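Local atomic coordinates of alginase (Pseudoalteromonas, PDB entry 4Q8K), a protein that probably cleaves the polysaccharide alginate by beta-elimination, as a lyase of polysaccharide lyase family 18 whose catalytic domain carries a calcium ion. Residues 237-243 against 257-263; 245-250 against 273-278. All coordinates share one frame; numbering follows the deposited sequence.

Contact 1 (237-243 against 257-263); sequences KVYVSDT and IFDVYVR. With CA (calcium ion), chain B; SO4 (sulfate ion), chain C.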
loop_
_atom_site.group_PDB
_atom_site.type_symbol
_atom_site.label_atom_id
_atom_site.label_comp_id
_atom_site.label_asym_id
_atom_site.label_seq_id
_atom_site.Cartn_x
_atom_site.Cartn_y
_atom_site.Cartn_z
ATOM N N LYS A 237 -6.916 -0.334 -2.665
ATOM C CA LYS A 237 -5.495 -0.651 -2.713
ATOM C C LYS A 237 -4.802 0.259 -3.713
ATOM O O LYS A 237 -5.279 0.428 -4.833
ATOM C CB LYS A 237 -5.277 -2.110 -3.120
ATOM C CG LYS A 237 -5.693 -3.115 -2.070
ATOM C CD LYS A 237 -5.703 -4.529 -2.635
ATOM C CE LYS A 237 -6.837 -4.712 -3.646
ATOM N NZ LYS A 237 -6.865 -6.097 -4.196
ATOM N N VAL A 238 -3.696 0.854 -3.305
ATOM C CA VAL A 238 -2.897 1.682 -4.204
ATOM C C VAL A 238 -1.594 0.953 -4.460
ATOM O O VAL A 238 -0.919 0.530 -3.508
ATOM C CB VAL A 238 -2.586 3.053 -3.600
ATOM C CG1 VAL A 238 -1.737 3.882 -4.554
ATOM C CG2 VAL A 238 -3.884 3.788 -3.259
ATOM N N TYR A 239 -1.239 0.807 -5.738
ATOM C CA TYR A 239 -0.077 0.002 -6.124
ATOM C C TYR A 239 1.001 0.817 -6.807
ATOM O O TYR A 239 0.731 1.795 -7.507
ATOM C CB TYR A 239 -0.454 -1.073 -7.144
ATOM C CG TYR A 239 -1.457 -2.117 -6.728
ATOM C CD1 TYR A 239 -2.802 -1.805 -6.618
ATOM C CD2 TYR A 239 -1.058 -3.439 -6.496
ATOM C CE1 TYR A 239 -3.729 -2.756 -6.270
ATOM C CE2 TYR A 239 -1.991 -4.406 -6.147
ATOM C CZ TYR A 239 -3.316 -4.058 -6.030
ATOM O OH TYR A 239 -4.252 -5.003 -5.684
ATOM N N VAL A 240 2.229 0.352 -6.635
ATOM C CA VAL A 240 3.352 0.772 -7.451
ATOM C C VAL A 240 3.925 -0.528 -8.035
ATOM O O VAL A 240 4.395 -1.395 -7.301
ATOM C CB VAL A 240 4.409 1.530 -6.635
ATOM C CG1 VAL A 240 5.587 1.921 -7.515
ATOM C CG2 VAL A 240 3.792 2.768 -5.987
ATOM N N SER A 241 3.852 -0.668 -9.355
ATOM C CA SER A 241 3.874 -1.998 -9.964
ATOM C C SER A 241 4.566 -2.021 -11.323
ATOM O O SER A 241 4.258 -1.212 -12.194
ATOM C CB SER A 241 2.427 -2.495 -10.109
ATOM O OG SER A 241 2.343 -3.715 -10.813
ATOM N N ASP A 242 5.470 -2.981 -11.514
ATOM C CA ASP A 242 6.231 -3.071 -12.760
ATOM C C ASP A 242 5.931 -4.397 -13.453
ATOM O O ASP A 242 6.837 -5.176 -13.723
ATOM C CB ASP A 242 7.737 -2.912 -12.486
ATOM C CG ASP A 242 8.574 -2.804 -13.763
ATOM O OD1 ASP A 242 7.984 -2.602 -14.837
ATOM O OD2 ASP A 242 9.820 -2.918 -13.698
ATOM N N THR A 243 4.656 -4.651 -13.722
ATOM C CA THR A 243 4.227 -5.930 -14.293
ATOM C C THR A 243 3.617 -5.792 -15.679
ATOM O O THR A 243 3.475 -4.688 -16.209
ATOM C CB THR A 243 3.157 -6.623 -13.432
ATOM O OG1 THR A 243 1.901 -5.957 -13.621
ATOM C CG2 THR A 243 3.549 -6.613 -11.953
ATOM N N ILE A 257 9.743 1.017 -15.380
ATOM C CA ILE A 257 8.688 2.024 -15.338
ATOM C C ILE A 257 7.524 1.468 -14.535
ATOM O O ILE A 257 6.827 0.565 -14.980
ATOM C CB ILE A 257 8.208 2.419 -16.747
ATOM C CG1 ILE A 257 9.377 2.985 -17.560
ATOM C CG2 ILE A 257 7.068 3.434 -16.660
ATOM C CD1 ILE A 257 8.990 3.393 -18.983
ATOM N N PHE A 258 7.320 1.998 -13.336
ATOM C CA PHE A 258 6.281 1.477 -12.471
ATOM C C PHE A 258 4.959 2.176 -12.749
ATOM O O PHE A 258 4.907 3.398 -12.814
ATOM C CB PHE A 258 6.673 1.673 -11.005
ATOM C CG PHE A 258 7.935 0.969 -10.635
ATOM C CD1 PHE A 258 9.161 1.595 -10.785
ATOM C CD2 PHE A 258 7.900 -0.343 -10.184
ATOM C CE1 PHE A 258 10.337 0.933 -10.458
ATOM C CE2 PHE A 258 9.073 -1.016 -9.859
ATOM C CZ PHE A 258 10.294 -0.374 -10.000
ATOM N N ASP A 259 3.911 1.385 -12.936
ATOM C CA ASP A 259 2.557 1.908 -12.981
ATOM C C ASP A 259 2.110 2.213 -11.561
ATOM O O ASP A 259 2.362 1.436 -10.635
ATOM C CB ASP A 259 1.616 0.878 -13.591
ATOM C CG ASP A 259 1.874 0.667 -15.067
ATOM O OD1 ASP A 259 1.704 1.637 -15.837
ATOM O OD2 ASP A 259 2.264 -0.449 -15.451
ATOM N N VAL A 260 1.455 3.352 -11.385
ATOM C CA VAL A 260 0.850 3.667 -10.106
ATOM C C VAL A 260 -0.638 3.688 -10.364
ATOM O O VAL A 260 -1.118 4.442 -11.210
ATOM C CB VAL A 260 1.291 5.038 -9.572
ATOM C CG1 VAL A 260 0.599 5.329 -8.241
ATOM C CG2 VAL A 260 2.806 5.104 -9.441
ATOM N N TYR A 261 -1.371 2.830 -9.674
ATOM C CA TYR A 261 -2.790 2.695 -9.940
ATOM C C TYR A 261 -3.530 2.320 -8.685
ATOM O O TYR A 261 -2.921 1.958 -7.661
ATOM C CB TYR A 261 -3.055 1.655 -11.046
ATOM C CG TYR A 261 -2.591 0.241 -10.742
ATOM C CD1 TYR A 261 -3.432 -0.672 -10.110
ATOM C CD2 TYR A 261 -1.331 -0.182 -11.123
ATOM C CE1 TYR A 261 -3.020 -1.967 -9.855
ATOM C CE2 TYR A 261 -0.903 -1.484 -10.865
ATOM C CZ TYR A 261 -1.753 -2.364 -10.238
ATOM O OH TYR A 261 -1.321 -3.650 -9.979
ATOM N N VAL A 262 -4.849 2.400 -8.766
ATOM C CA VAL A 262 -5.678 2.067 -7.636
ATOM C C VAL A 262 -6.717 1.027 -8.019
ATOM O O VAL A 262 -7.227 1.017 -9.146
ATOM C CB VAL A 262 -6.361 3.334 -7.068
ATOM C CG1 VAL A 262 -7.257 3.975 -8.135
ATOM C CG2 VAL A 262 -7.159 2.983 -5.826
ATOM N N ARG A 263 -7.013 0.124 -7.092
ATOM C CA ARG A 263 -8.193 -0.721 -7.229
ATOM C C ARG A 263 -9.124 -0.383 -6.088
ATOM O O ARG A 263 -8.693 -0.339 -4.923
ATOM C CB ARG A 263 -7.826 -2.202 -7.132
ATOM C CG ARG A 263 -7.064 -2.723 -8.323
ATOM C CD ARG A 263 -6.662 -4.181 -8.147
ATOM N NE ARG A 263 -6.262 -4.729 -9.437
ATOM C CZ ARG A 263 -7.100 -5.350 -10.257
ATOM N NH1 ARG A 263 -8.366 -5.515 -9.898
ATOM N NH2 ARG A 263 -6.674 -5.798 -11.431
HETATM CA CA CA B . 6.673 -1.363 -16.376
HETATM S S SO4 C . -3.631 -8.335 -7.534
HETATM O O1 SO4 C . -2.692 -7.511 -8.269
HETATM O O2 SO4 C . -3.275 -9.746 -7.652
HETATM O O3 SO4 C . -3.557 -7.914 -6.133
HETATM O O4 SO4 C . -4.990 -8.129 -8.036
HETATM O O HOH W 1 0.079 -5.712 -11.570
HETATM O O HOH W 2 2.042 -3.026 -13.406
HETATM O O HOH W 3 4.370 -2.039 -15.658
#

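Contact 2 (245-250 against 273-278); sequences ESGFND and KFALGT. With CA (calcium ion), chain B.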
loop_
_atom_site.group_PDB
_atom_site.type_symbol
_atom_site.label_atom_id
_atom_site.label_comp_id
_atom_site.label_asym_id
_atom_site.label_seq_id
_atom_site.Cartn_x
_atom_site.Cartn_y
_atom_site.Cartn_z
ATOM N N GLU A 245 0.542 -6.648 -16.261
ATOM C CA GLU A 245 -0.907 -6.575 -16.131
ATOM C C GLU A 245 -1.403 -5.468 -17.038
ATOM O O GLU A 245 -0.901 -4.345 -16.981
ATOM C CB GLU A 245 -1.355 -6.303 -14.695
ATOM C CG GLU A 245 -2.864 -6.076 -14.599
ATOM C CD GLU A 245 -3.376 -5.930 -13.176
ATOM O OE1 GLU A 245 -4.521 -5.453 -13.024
ATOM O OE2 GLU A 245 -2.647 -6.299 -12.222
ATOM N N SER A 246 -2.377 -5.781 -17.885
ATOM C CA SER A 246 -2.870 -4.798 -18.844
ATOM C C SER A 246 -3.806 -3.773 -18.199
ATOM O O SER A 246 -4.352 -4.006 -17.120
ATOM C CB SER A 246 -3.578 -5.489 -20.016
ATOM O OG SER A 246 -4.715 -6.220 -19.583
ATOM N N GLY A 247 -3.982 -2.641 -18.872
ATOM C CA GLY A 247 -4.945 -1.639 -18.456
ATOM C C GLY A 247 -4.369 -0.368 -17.864
ATOM O O GLY A 247 -5.130 0.509 -17.453
ATOM N N PHE A 248 -3.044 -0.251 -17.835
ATOM C CA PHE A 248 -2.389 0.913 -17.243
ATOM C C PHE A 248 -1.557 1.662 -18.286
ATOM O O PHE A 248 -1.487 1.241 -19.441
ATOM C CB PHE A 248 -1.526 0.490 -16.040
ATOM C CG PHE A 248 -2.249 -0.408 -15.059
ATOM C CD1 PHE A 248 -3.425 0.010 -14.459
ATOM C CD2 PHE A 248 -1.762 -1.670 -14.748
ATOM C CE1 PHE A 248 -4.097 -0.803 -13.569
ATOM C CE2 PHE A 248 -2.437 -2.490 -13.855
ATOM C CZ PHE A 248 -3.606 -2.051 -13.255
ATOM N N ASN A 249 -0.951 2.776 -17.884
ATOM C CA ASN A 249 -0.197 3.621 -18.815
ATOM C C ASN A 249 1.017 2.929 -19.430
ATOM O O ASN A 249 1.335 3.166 -20.602
ATOM C CB ASN A 249 0.273 4.913 -18.143
ATOM C CG ASN A 249 -0.867 5.831 -17.751
ATOM O OD1 ASN A 249 -2.042 5.503 -17.913
ATOM N ND2 ASN A 249 -0.517 6.989 -17.212
ATOM N N ASP A 250 1.712 2.114 -18.634
ATOM C CA ASP A 250 2.871 1.376 -19.118
ATOM C C ASP A 250 2.482 -0.080 -19.360
ATOM O O ASP A 250 2.411 -0.525 -20.508
ATOM C CB ASP A 250 4.031 1.482 -18.122
ATOM C CG ASP A 250 5.307 0.836 -18.632
ATOM O OD1 ASP A 250 6.085 1.514 -19.339
ATOM O OD2 ASP A 250 5.538 -0.343 -18.311
ATOM N N LYS A 273 -10.429 -0.755 -11.379
ATOM C CA LYS A 273 -9.052 -0.286 -11.385
ATOM C C LYS A 273 -8.879 0.946 -12.256
ATOM O O LYS A 273 -9.643 1.162 -13.209
ATOM C CB LYS A 273 -8.110 -1.401 -11.828
ATOM C CG LYS A 273 -8.155 -1.729 -13.321
ATOM C CD LYS A 273 -7.403 -3.045 -13.556
ATOM C CE LYS A 273 -6.795 -3.148 -14.944
ATOM N NZ LYS A 273 -6.185 -4.508 -15.149
ATOM N N PHE A 274 -7.886 1.759 -11.910
ATOM C CA PHE A 274 -7.693 3.050 -12.554
ATOM C C PHE A 274 -6.234 3.461 -12.504
ATOM O O PHE A 274 -5.631 3.505 -11.433
ATOM C CB PHE A 274 -8.540 4.102 -11.841
ATOM C CG PHE A 274 -8.775 5.348 -12.649
ATOM C CD1 PHE A 274 -7.861 6.388 -12.630
ATOM C CD2 PHE A 274 -9.933 5.490 -13.401
ATOM C CE1 PHE A 274 -8.091 7.551 -13.363
ATOM C CE2 PHE A 274 -10.165 6.654 -14.141
ATOM C CZ PHE A 274 -9.238 7.685 -14.117
ATOM N N ALA A 275 -5.666 3.773 -13.666
ATOM C CA ALA A 275 -4.281 4.217 -13.732
ATOM C C ALA A 275 -4.125 5.684 -13.321
ATOM O O ALA A 275 -4.828 6.559 -13.831
ATOM C CB ALA A 275 -3.703 3.983 -15.134
ATOM N N LEU A 276 -3.187 5.940 -12.410
ATOM C CA LEU A 276 -2.934 7.297 -11.933
ATOM C C LEU A 276 -1.695 7.916 -12.568
ATOM O O LEU A 276 -1.669 9.095 -12.874
ATOM C CB LEU A 276 -2.817 7.295 -10.400
ATOM C CG LEU A 276 -4.104 6.780 -9.738
ATOM C CD1 LEU A 276 -3.867 6.427 -8.273
ATOM C CD2 LEU A 276 -5.256 7.792 -9.903
ATOM N N GLY A 277 -0.650 7.122 -12.759
ATOM C CA GLY A 277 0.564 7.645 -13.354
ATOM C C GLY A 277 1.612 6.573 -13.529
ATOM O O GLY A 277 1.325 5.393 -13.349
ATOM N N THR A 278 2.815 7.000 -13.900
ATOM C CA THR A 278 3.985 6.131 -13.960
ATOM C C THR A 278 5.184 6.851 -13.356
ATOM O O THR A 278 5.209 8.077 -13.281
ATOM C CB THR A 278 4.344 5.738 -15.411
ATOM O OG1 THR A 278 4.590 6.923 -16.180
ATOM C CG2 THR A 278 3.226 4.932 -16.056
HETATM CA CA CA B . 6.673 -1.363 -16.376
HETATM O O HOH W 4 -5.952 -7.230 -16.689
HETATM O O HOH W 5 -0.207 3.549 -15.080
HETATM O O HOH W 6 2.283 7.837 -17.433
HETATM O O HOH W 7 -2.380 9.145 -16.217
HETATM O O HOH W 3 4.370 -2.039 -15.658
#

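Contact 1 (237-243 against 257-263)
Tyr239 and Tyr261 face each other as an antiparallel hydrogen-bonded pair, Tyr239 N giving a nearly straight bond (173°) to Tyr261 O at 2.8 Å. Three hydrogen-bonded pairs and two non-hydrogen-bonded pairs, Val238-Val262 and Val240-Val260, join the strands. Followed outward, Tyr239 begins with CB over the face of the Tyr261 ring, a CH-pi contact 3.8 Å from its centroid. CG lies near Tyr261 CZ, CD1 meets Tyr261 CE1 at 3.2 Å, and CD2 passes Tyr261 OH. The ring planes differ by 14° but are slid apart and barely overlap. Tyr261 makes this possible with chi1 61°, CG between backbone N and carbonyl carbon, which leans its ring toward the neighbouring strand. Farther out, Tyr239 CE1 touches Arg263 CD, and Tyr239 OH donates to O3 of a sulfate ion, probably from the crystallisation liquor, at 3.0 Å. Tyr261 OH accepts from a water shared with the hydroxyls of Ser241 and Thr243; Thr243 OG1 also accepts from Glu245 N. On the reverse face, Val238, Val240, Val260 and Val262 suit the buried interior. At the strand ends Asp242 OD1 and Ile257 O turn to calcium, each 2.4 Å away, whose charge would probably offset their repulsion; Asp242 OD2 accepts from Gly219 N. Tyr239 OH and Lys221 bond the anion, with Arg263 nearby but held by Glu245, consistent with a surface for acidic alginate.

Contact 2 (245-250 against 273-278)
The Phe248 ring meets Ala275 CB at its edge, near the ring plane, with CD1 4.0 Å from that methyl, while Lys273 CE comes up obliquely to CZ at 3.8 Å. Over one face, toward the rim, lies Ser246 O; the opposite face stacks on Tyr261. The small methyl of Ala275 lets the loop settle close, and it also touches OD1 of the Asn249 amide. Lys273, extended beyond CG, crosses the phenyl side chain at about a right angle and carries NZ to two acceptors: Glu245 OE1 at 2.9 Å, a salt bridge on the anti lone pair, and Ser246 O at 2.7 Å, nearly along the C=O axis. The same Glu245 oxygen also pairs with Arg263. A methionine in place of Lys273 would probably leave Ser246 O without this donor and Glu245 less firmly held, with one cationic partner fewer. Gly247 is fitting, since a CB there would collide with Lys273 CE and be jammed against the carbonyl O of Ser246. At the far end Asn249 CB packs on Thr278 CG2 at 3.6 Å, and ND2 reaches Thr278 OG1 through a water. Asp250 OD2 binds calcium at 2.5 Å. Leu276 and Gly277 together face Val260 in a classic beta bulge; the whole is a calcium-binding loop laid against a strand of the antiparallel sheet in a concanavalin-like lyase domain.

Contacts 1 and 2 lie with their centres about 7 Å apart; strands 257-265 and 271-280 are neighbours in one antiparallel sheet, with a probable hydrogen bond from Leu276 N to Val260 O at 2.8 Å among their backbone links. Tyr261 is the layer between the contacts: Tyr239, by its CB, on one face and Phe248 on the other, with Phe248 CE1 3.4 Å from Tyr261 CG. Beside it Arg263 NH2 bridges to Glu245 OE1 at 2.7 Å, near the sulfate. At the other end one calcium unites Asp242, Ile257 and Asp250, with Val252 and Asn255 completing the protein ligands; Asp259 OD1 accepts from Asp250 N. The metal fastens the 245-250 loop to the sheet whose face bears the anion.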